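Local coordinates for Atu0111 protein (Agrobacterium tumefaciens, PDB 2FSQ) that is of unknown function, but has a domain of the 2H clan and so may be related to the 2H phosphoesterases, at residues Met69-Gln74 / Pro192-Arg197; Gln74-Pro79 / Tyr185-Phe190. All coordinates share one frame; numbering follows the deposited sequence.

Interaction 1. Residues Met69-Gln74 / Pro192-Arg197; sequences MPEASQ and PECLPR. With ACY (acetic acid), chain C.
E71 OE1 takes two donors: R197 NH1, at 2.8 Å, and the indole NE1 of W198, the next residue along the helix. The second carboxylate oxygen, OE2, receives R197 NH2 at 2.9 Å. The result is a two-pronged, end-on salt bridge, one nitrogen to each oxygen. Both bonds are nearly straight. The carboxylate and guanidinium planes are 24° apart, and NH1 lies on the syn lone pair of OE1. The rotation of the guanidinium is therefore well fixed. An acetic acid molecule, probably from the crystallisation liquor and probably ionised here, holds the adjoining edge of the same group. R197 NE reaches its O atom at 3.0 Å and NH2 reaches OXT at 2.9 Å. NH2 thus bonds to both partners.

The R197 chain runs out with CG anti to the backbone N (chi1 163°), then bends at chi3. M69, a selenomethionine, runs alongside it the other way. Its CE meets R197 CG at 3.6 Å, and SE lies at the guanidinium edge. P70 CD touches R197 NH1 from an oblique position. C194 packs its CB against E71 OE2 at 3.3 Å.

The contact joins the 3-10 turn 70-74, between helix 54-67 and strand 75-77, to the 3-10 turn 192-194 and the first turn of helix 195-212. M69 also packs on W198 and M201 of that helix.

Interaction 2. Residues Gln74-Pro79 / Tyr185-Phe190; sequences QLAFTP and YIVSWF
A76 and Y185 form an antiparallel hydrogen-bonded pair. A76 N donates to Y185 O at 2.8 Å, and Y185 N donates to A76 O at 2.9 Å. L75 and I186 make the adjoining non-hydrogen-bonded pair. Beyond it, V187 N binds Q74 O at 2.8 Å, and S188 N adds a weak bond to the same oxygen.

L75 and I186 run together on one face of the ribbon. In I186, CG1 is anti to the carbonyl carbon (chi1 -50°) and chi2 (-69°) turns CD1 toward L75 CD2. That pair is tight, at 3.4 Å. The F190 side chain comes across L75, nearly perpendicular to it, with CZ 3.9 Å from L75 CD2.

V187, just past the strand, points toward 74-79 and has CG1 anti to its backbone N (chi1 -176°). This puts CG2 against A76, 3.8 Å from A76 CB. The edge of the Y185 ring meets T78 CG2, and its hydroxyl is hydrogen-bonded to R30.

The arrangement is a short two-stranded antiparallel ribbon. Strands 75-77 and 184-186 come from distant parts of the chain, so this is not a hairpin.

Overall arrangement
The two contacts have centres about 11 Å apart, on the same side of the chain's centre. Interaction 2 is buried, whereas interaction 1 is partly buried and lies farther out. Q74 belongs to both. In chain order, 69-74 runs into 74-79, and 185-190 leads on to 192-197. The inner pair is the two-stranded ribbon: 69-74 leads into one of its strands, and 192-197 comes after the other. F190 links them: its CZ packs on E71 CB and its CB on L195 CD2. W198 of helix 195-212 meets both L75 and F190. Together the contacts tie the region after helix 54-67 to the strand-to-helix connection over a hundred residues later.

Interaction 1. Residues Met69-Gln74 / Pro192-Arg197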
HETATM    1  N   MSE A  69     -10.126 -16.626   8.884  1.00 19.82           N
HETATM    2  CA  MSE A  69      -9.782 -17.751   8.036  1.00 19.31           C
HETATM    3  C   MSE A  69      -8.569 -18.484   8.612  1.00 18.62           C
HETATM    4  O   MSE A  69      -7.638 -17.847   9.142  1.00 18.72           O
HETATM    5  CB  MSE A  69      -9.446 -17.302   6.607  1.00 18.75           C
HETATM    6  CG  MSE A  69     -10.558 -16.565   5.849  1.00 19.45           C
HETATM    7 SE   MSE A  69     -12.129 -17.681   5.519  0.65 24.70          SE
HETATM    8  CE  MSE A  69     -12.389 -17.314   3.659  1.00 24.92           C
ATOM      9  N   PRO A  70      -8.559 -19.824   8.494  1.00 18.73           N
ATOM     10  CA  PRO A  70      -7.396 -20.564   8.965  1.00 18.49           C
ATOM     11  C   PRO A  70      -6.106 -20.132   8.268  1.00 18.10           C
ATOM     12  O   PRO A  70      -5.057 -20.100   8.906  1.00 18.18           O
ATOM     13  CB  PRO A  70      -7.718 -22.029   8.639  1.00 19.75           C
ATOM     14  CG  PRO A  70      -9.020 -22.056   8.007  1.00 20.29           C
ATOM     15  CD  PRO A  70      -9.620 -20.698   7.967  1.00 18.93           C
ATOM     16  N   GLU A  71      -6.196 -19.760   6.991  1.00 17.36           N
ATOM     17  CA  GLU A  71      -5.002 -19.343   6.238  1.00 16.82           C
ATOM     18  C   GLU A  71      -4.482 -17.965   6.640  1.00 16.90           C
ATOM     19  O   GLU A  71      -3.449 -17.518   6.138  1.00 16.01           O
ATOM     20  CB  GLU A  71      -5.266 -19.407   4.733  1.00 16.98           C
ATOM     21  CG  GLU A  71      -5.570 -20.809   4.240  1.00 18.63           C
ATOM     22  CD  GLU A  71      -7.014 -21.236   4.479  1.00 18.53           C
ATOM     23  OE1 GLU A  71      -7.886 -20.373   4.719  1.00 17.76           O
ATOM     24  OE2 GLU A  71      -7.270 -22.451   4.405  1.00 19.05           O
ATOM     25  N   ALA A  72      -5.168 -17.306   7.573  1.00 16.70           N
ATOM     26  CA  ALA A  72      -4.635 -16.072   8.154  1.00 17.02           C
ATOM     27  C   ALA A  72      -3.253 -16.315   8.762  1.00 17.16           C
ATOM     28  O   ALA A  72      -2.426 -15.400   8.842  1.00 16.62           O
ATOM     29  CB  ALA A  72      -5.583 -15.529   9.200  1.00 18.57           C
ATOM     30  N   SER A  73      -3.007 -17.564   9.164  1.00 17.20           N
ATOM     31  CA  SER A  73      -1.717 -17.959   9.709  1.00 17.67           C
ATOM     32  C   SER A  73      -0.568 -17.846   8.698  1.00 17.37           C
ATOM     33  O   SER A  73       0.603 -17.842   9.088  1.00 18.13           O
ATOM     34  CB  SER A  73      -1.793 -19.378  10.280  1.00 18.27           C
ATOM     35  OG  SER A  73      -2.162 -20.329   9.297  1.00 20.36           O
ATOM     36  N   GLN A  74      -0.913 -17.741   7.412  1.00 16.13           N
ATOM     37  CA  GLN A  74       0.052 -17.608   6.308  1.00 15.37           C
ATOM     38  C   GLN A  74       0.177 -16.174   5.806  1.00 14.47           C
ATOM     39  O   GLN A  74       0.800 -15.934   4.772  1.00 13.97           O
ATOM     40  CB  GLN A  74      -0.363 -18.495   5.141  1.00 15.36           C
ATOM     41  CG  GLN A  74      -0.554 -19.961   5.493  1.00 16.34           C
ATOM     42  CD  GLN A  74      -0.951 -20.786   4.286  1.00 17.87           C
ATOM     43  OE1 GLN A  74      -0.287 -20.777   3.241  1.00 21.83           O
ATOM     44  NE2 GLN A  74      -2.012 -21.534   4.436  1.00 17.07           N
ATOM     45  N   PRO A 192      -4.202 -24.724  -3.287  1.00 22.39           N
ATOM     46  CA  PRO A 192      -5.377 -24.408  -4.120  1.00 22.13           C
ATOM     47  C   PRO A 192      -6.748 -24.797  -3.535  1.00 21.70           C
ATOM     48  O   PRO A 192      -7.752 -24.158  -3.856  1.00 21.44           O
ATOM     49  CB  PRO A 192      -5.110 -25.171  -5.429  1.00 22.81           C
ATOM     50  CG  PRO A 192      -4.005 -26.100  -5.140  1.00 23.63           C
ATOM     51  CD  PRO A 192      -3.232 -25.587  -3.991  1.00 22.67           C
ATOM     52  N   GLU A 193      -6.801 -25.811  -2.675  0.60 21.02           N
ATOM     53  CA  GLU A 193      -8.093 -26.314  -2.192  0.60 20.65           C
ATOM     54  C   GLU A 193      -8.904 -25.314  -1.347  0.60 19.77           C
ATOM     55  O   GLU A 193     -10.132 -25.426  -1.254  0.60 19.28           O
ATOM     56  CB  GLU A 193      -7.935 -27.654  -1.463  0.60 21.06           C
ATOM     57  CG  GLU A 193      -7.543 -28.828  -2.376  0.60 22.19           C
ATOM     58  CD  GLU A 193      -6.054 -28.886  -2.718  0.60 23.50           C
ATOM     59  OE1 GLU A 193      -5.241 -28.163  -2.096  0.60 22.66           O
ATOM     60  OE2 GLU A 193      -5.693 -29.676  -3.619  0.60 25.93           O
ATOM     61  N   CYS A 194      -8.232 -24.331  -0.746  1.00 19.28           N
ATOM     62  CA  CYS A 194      -8.933 -23.319   0.047  1.00 17.99           C
ATOM     63  C   CYS A 194      -9.386 -22.105  -0.754  1.00 17.73           C
ATOM     64  O   CYS A 194     -10.054 -21.222  -0.212  1.00 16.45           O
ATOM     65  CB  CYS A 194      -8.044 -22.817   1.188  1.00 17.89           C
ATOM     66  SG  CYS A 194      -6.707 -21.672   0.721  1.00 18.09           S
ATOM     67  N   LEU A 195      -9.005 -22.049  -2.024  1.00 16.67           N
ATOM     68  CA  LEU A 195      -9.272 -20.853  -2.826  1.00 17.55           C
ATOM     69  C   LEU A 195     -10.752 -20.574  -3.087  1.00 16.82           C
ATOM     70  O   LEU A 195     -11.159 -19.417  -3.013  1.00 16.51           O
ATOM     71  CB  LEU A 195      -8.431 -20.840  -4.109  1.00 18.32           C
ATOM     72  CG  LEU A 195      -6.918 -20.858  -3.858  1.00 20.08           C
ATOM     73  CD1 LEU A 195      -6.171 -20.838  -5.190  1.00 22.33           C
ATOM     74  CD2 LEU A 195      -6.459 -19.708  -2.961  1.00 21.85           C
ATOM     75  N   PRO A 196     -11.557 -21.603  -3.428  1.00 16.66           N
ATOM     76  CA  PRO A 196     -12.980 -21.275  -3.616  1.00 16.36           C
ATOM     77  C   PRO A 196     -13.633 -20.647  -2.376  1.00 15.34           C
ATOM     78  O   PRO A 196     -14.455 -19.731  -2.498  1.00 16.06           O
ATOM     79  CB  PRO A 196     -13.611 -22.635  -3.958  1.00 16.13           C
ATOM     80  CG  PRO A 196     -12.470 -23.404  -4.619  1.00 17.62           C
ATOM     81  CD  PRO A 196     -11.270 -23.014  -3.766  1.00 17.15           C
ATOM     82  N   ARG A 197     -13.242 -21.081  -1.189  1.00 14.80           N
ATOM     83  CA  ARG A 197     -13.766 -20.477   0.025  1.00 14.37           C
ATOM     84  C   ARG A 197     -13.313 -19.009   0.162  1.00 14.91           C
ATOM     85  O   ARG A 197     -14.125 -18.127   0.451  1.00 14.83           O
ATOM     86  CB  ARG A 197     -13.341 -21.311   1.251  1.00 15.20           C
ATOM     87  CG  ARG A 197     -13.477 -20.570   2.575  1.00 14.55           C
ATOM     88  CD  ARG A 197     -13.366 -21.432   3.838  1.00 15.15           C
ATOM     89  NE  ARG A 197     -12.270 -22.378   3.773  1.00 15.67           N
ATOM     90  CZ  ARG A 197     -11.011 -22.091   4.106  1.00 16.35           C
ATOM     91  NH1 ARG A 197     -10.681 -20.870   4.529  1.00 16.59           N
ATOM     92  NH2 ARG A 197     -10.071 -23.022   3.989  1.00 17.91           N
TER
HETATM   93  C   ACY C 451     -11.829 -25.683   2.125  1.00 20.90           C
HETATM   94  O   ACY C 451     -12.801 -25.051   2.607  1.00 21.19           O
HETATM   95  OXT ACY C 451     -10.641 -25.367   2.330  1.00 21.72           O
HETATM   96  CH3 ACY C 451     -12.070 -26.878   1.247  1.00 20.90           C

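Interaction 2. Residues Gln74-Pro79 / Tyr185-Phe190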
ATOM      1  N   GLN A  74      -0.913 -17.741   7.412  1.00 16.13           N
ATOM      2  CA  GLN A  74       0.052 -17.608   6.308  1.00 15.37           C
ATOM      3  C   GLN A  74       0.177 -16.174   5.806  1.00 14.47           C
ATOM      4  O   GLN A  74       0.800 -15.934   4.772  1.00 13.97           O
ATOM      5  CB  GLN A  74      -0.363 -18.495   5.141  1.00 15.36           C
ATOM      6  CG  GLN A  74      -0.554 -19.961   5.493  1.00 16.34           C
ATOM      7  CD  GLN A  74      -0.951 -20.786   4.286  1.00 17.87           C
ATOM      8  OE1 GLN A  74      -0.287 -20.777   3.241  1.00 21.83           O
ATOM      9  NE2 GLN A  74      -2.012 -21.534   4.436  1.00 17.07           N
ATOM     10  N   LEU A  75      -0.427 -15.249   6.539  1.00 13.75           N
ATOM     11  CA  LEU A  75      -0.456 -13.827   6.192  1.00 13.54           C
ATOM     12  C   LEU A  75       0.141 -13.027   7.325  1.00 13.45           C
ATOM     13  O   LEU A  75       0.018 -13.404   8.490  1.00 14.35           O
ATOM     14  CB  LEU A  75      -1.901 -13.374   5.976  1.00 13.80           C
ATOM     15  CG  LEU A  75      -2.673 -14.039   4.842  1.00 14.03           C
ATOM     16  CD1 LEU A  75      -4.117 -13.532   4.827  1.00 14.61           C
ATOM     17  CD2 LEU A  75      -2.027 -13.747   3.506  1.00 15.08           C
ATOM     18  N   ALA A  76       0.824 -11.940   6.986  1.00 13.22           N
ATOM     19  CA  ALA A  76       1.383 -11.035   7.978  1.00 12.95           C
ATOM     20  C   ALA A  76       0.565  -9.761   7.945  1.00 12.57           C
ATOM     21  O   ALA A  76       0.660  -8.955   6.997  1.00 13.11           O
ATOM     22  CB  ALA A  76       2.840 -10.731   7.687  1.00 13.46           C
ATOM     23  N   PHE A  77      -0.290  -9.587   8.949  1.00 12.65           N
ATOM     24  CA  PHE A  77      -1.177  -8.424   9.002  1.00 12.69           C
ATOM     25  C   PHE A  77      -0.448  -7.247   9.619  1.00 13.71           C
ATOM     26  O   PHE A  77       0.263  -7.398  10.620  1.00 14.61           O
ATOM     27  CB  PHE A  77      -2.444  -8.737   9.832  1.00 13.20           C
ATOM     28  CG  PHE A  77      -3.435  -9.608   9.112  1.00 13.08           C
ATOM     29  CD1 PHE A  77      -4.538  -9.053   8.454  1.00 15.65           C
ATOM     30  CD2 PHE A  77      -3.258 -10.986   9.075  1.00 15.70           C
ATOM     31  CE1 PHE A  77      -5.445  -9.869   7.788  1.00 15.91           C
ATOM     32  CE2 PHE A  77      -4.155 -11.804   8.426  1.00 14.93           C
ATOM     33  CZ  PHE A  77      -5.251 -11.253   7.775  1.00 16.70           C
ATOM     34  N   THR A  78      -0.638  -6.077   9.027  1.00 13.86           N
ATOM     35  CA  THR A  78      -0.072  -4.839   9.534  1.00 13.85           C
ATOM     36  C   THR A  78      -1.018  -4.251  10.600  1.00 14.24           C
ATOM     37  O   THR A  78      -2.202  -4.582  10.638  1.00 14.47           O
ATOM     38  CB  THR A  78       0.095  -3.856   8.368  1.00 14.36           C
ATOM     39  OG1 THR A  78      -1.182  -3.699   7.731  1.00 13.80           O
ATOM     40  CG2 THR A  78       1.066  -4.426   7.340  1.00 15.05           C
ATOM     41  N   PRO A  79      -0.508  -3.365  11.465  1.00 14.37           N
ATOM     42  CA  PRO A  79      -1.378  -2.787  12.505  1.00 14.54           C
ATOM     43  C   PRO A  79      -2.511  -1.948  11.917  1.00 14.36           C
ATOM     44  O   PRO A  79      -2.339  -1.297  10.893  1.00 14.22           O
ATOM     45  CB  PRO A  79      -0.423  -1.890  13.319  1.00 15.25           C
ATOM     46  CG  PRO A  79       0.934  -2.499  13.054  1.00 15.04           C
ATOM     47  CD  PRO A  79       0.891  -2.922  11.609  1.00 15.12           C
ATOM     48  N   TYR A 185       0.607  -9.143   4.122  1.00 11.44           N
ATOM     49  CA  TYR A 185       1.555  -9.690   3.161  1.00 11.52           C
ATOM     50  C   TYR A 185       1.436 -11.200   3.152  1.00 12.46           C
ATOM     51  O   TYR A 185       1.271 -11.819   4.205  1.00 12.39           O
ATOM     52  CB  TYR A 185       2.981  -9.301   3.548  1.00 12.57           C
ATOM     53  CG  TYR A 185       3.293  -7.862   3.250  1.00 12.77           C
ATOM     54  CD1 TYR A 185       3.937  -7.513   2.059  1.00 13.90           C
ATOM     55  CD2 TYR A 185       2.910  -6.845   4.119  1.00 12.81           C
ATOM     56  CE1 TYR A 185       4.196  -6.194   1.754  1.00 13.71           C
ATOM     57  CE2 TYR A 185       3.176  -5.505   3.816  1.00 11.56           C
ATOM     58  CZ  TYR A 185       3.811  -5.198   2.626  1.00 12.74           C
ATOM     59  OH  TYR A 185       4.088  -3.895   2.320  1.00 14.45           O
ATOM     60  N   ILE A 186       1.590 -11.796   1.979  1.00 13.05           N
ATOM     61  CA  ILE A 186       1.619 -13.257   1.880  1.00 13.08           C
ATOM     62  C   ILE A 186       2.968 -13.757   2.415  1.00 13.26           C
ATOM     63  O   ILE A 186       4.025 -13.369   1.907  1.00 13.41           O
ATOM     64  CB  ILE A 186       1.470 -13.732   0.424  1.00 14.22           C
ATOM     65  CG1 ILE A 186       0.266 -13.063  -0.247  1.00 15.85           C
ATOM     66  CG2 ILE A 186       1.432 -15.266   0.360  1.00 16.68           C
ATOM     67  CD1 ILE A 186      -1.043 -13.502   0.289  1.00 20.01           C
ATOM     68  N   VAL A 187       2.927 -14.605   3.445  1.00 13.24           N
ATOM     69  CA  VAL A 187       4.137 -15.219   3.995  1.00 12.79           C
ATOM     70  C   VAL A 187       4.457 -16.557   3.332  1.00 13.27           C
ATOM     71  O   VAL A 187       5.633 -16.851   3.059  1.00 12.84           O
ATOM     72  CB  VAL A 187       4.013 -15.396   5.520  1.00 13.02           C
ATOM     73  CG1 VAL A 187       5.320 -15.952   6.108  1.00 14.35           C
ATOM     74  CG2 VAL A 187       3.646 -14.077   6.167  1.00 13.20           C
ATOM     75  N   SER A 188       3.413 -17.355   3.077  1.00 13.44           N
ATOM     76  CA  SER A 188       3.550 -18.612   2.332  1.00 14.96           C
ATOM     77  C   SER A 188       2.367 -18.776   1.408  1.00 15.41           C
ATOM     78  O   SER A 188       1.266 -18.350   1.746  1.00 15.72           O
ATOM     79  CB  SER A 188       3.682 -19.829   3.258  1.00 15.24           C
ATOM     80  OG  SER A 188       2.572 -19.966   4.135  1.00 16.38           O
ATOM     81  N   TRP A 189       2.607 -19.352   0.233  1.00 16.37           N
ATOM     82  CA  TRP A 189       1.565 -19.462  -0.788  1.00 17.24           C
ATOM     83  C   TRP A 189       0.437 -20.378  -0.322  1.00 18.12           C
ATOM     84  O   TRP A 189       0.648 -21.274   0.497  1.00 18.25           O
ATOM     85  CB  TRP A 189       2.167 -19.929  -2.129  1.00 17.88           C
ATOM     86  CG  TRP A 189       3.303 -19.050  -2.627  1.00 18.77           C
ATOM     87  CD1 TRP A 189       4.607 -19.436  -2.829  1.00 19.04           C
ATOM     88  CD2 TRP A 189       3.242 -17.661  -2.966  1.00 18.15           C
ATOM     89  NE1 TRP A 189       5.354 -18.370  -3.275  1.00 19.91           N
ATOM     90  CE2 TRP A 189       4.545 -17.271  -3.384  1.00 17.27           C
ATOM     91  CE3 TRP A 189       2.213 -16.712  -3.000  1.00 18.65           C
ATOM     92  CZ2 TRP A 189       4.846 -15.964  -3.790  1.00 18.84           C
ATOM     93  CZ3 TRP A 189       2.514 -15.407  -3.407  1.00 19.93           C
ATOM     94  CH2 TRP A 189       3.824 -15.051  -3.806  1.00 18.85           C
ATOM     95  N   PHE A 190      -0.769 -20.124  -0.827  1.00 18.29           N
ATOM     96  CA  PHE A 190      -1.959 -20.869  -0.409  1.00 19.34           C
ATOM     97  C   PHE A 190      -2.121 -22.139  -1.223  1.00 20.65           C
ATOM     98  O   PHE A 190      -1.951 -22.123  -2.443  1.00 21.15           O
ATOM     99  CB  PHE A 190      -3.230 -20.026  -0.629  1.00 18.88           C
ATOM    100  CG  PHE A 190      -3.464 -18.943   0.396  1.00 17.31           C
ATOM    101  CD1 PHE A 190      -2.427 -18.395   1.159  1.00 17.64           C
ATOM    102  CD2 PHE A 190      -4.747 -18.419   0.546  1.00 16.61           C
ATOM    103  CE1 PHE A 190      -2.685 -17.376   2.073  1.00 16.20           C
ATOM    104  CE2 PHE A 190      -5.009 -17.413   1.449  1.00 16.58           C
ATOM    105  CZ  PHE A 190      -3.970 -16.883   2.218  1.00 17.31           C
TER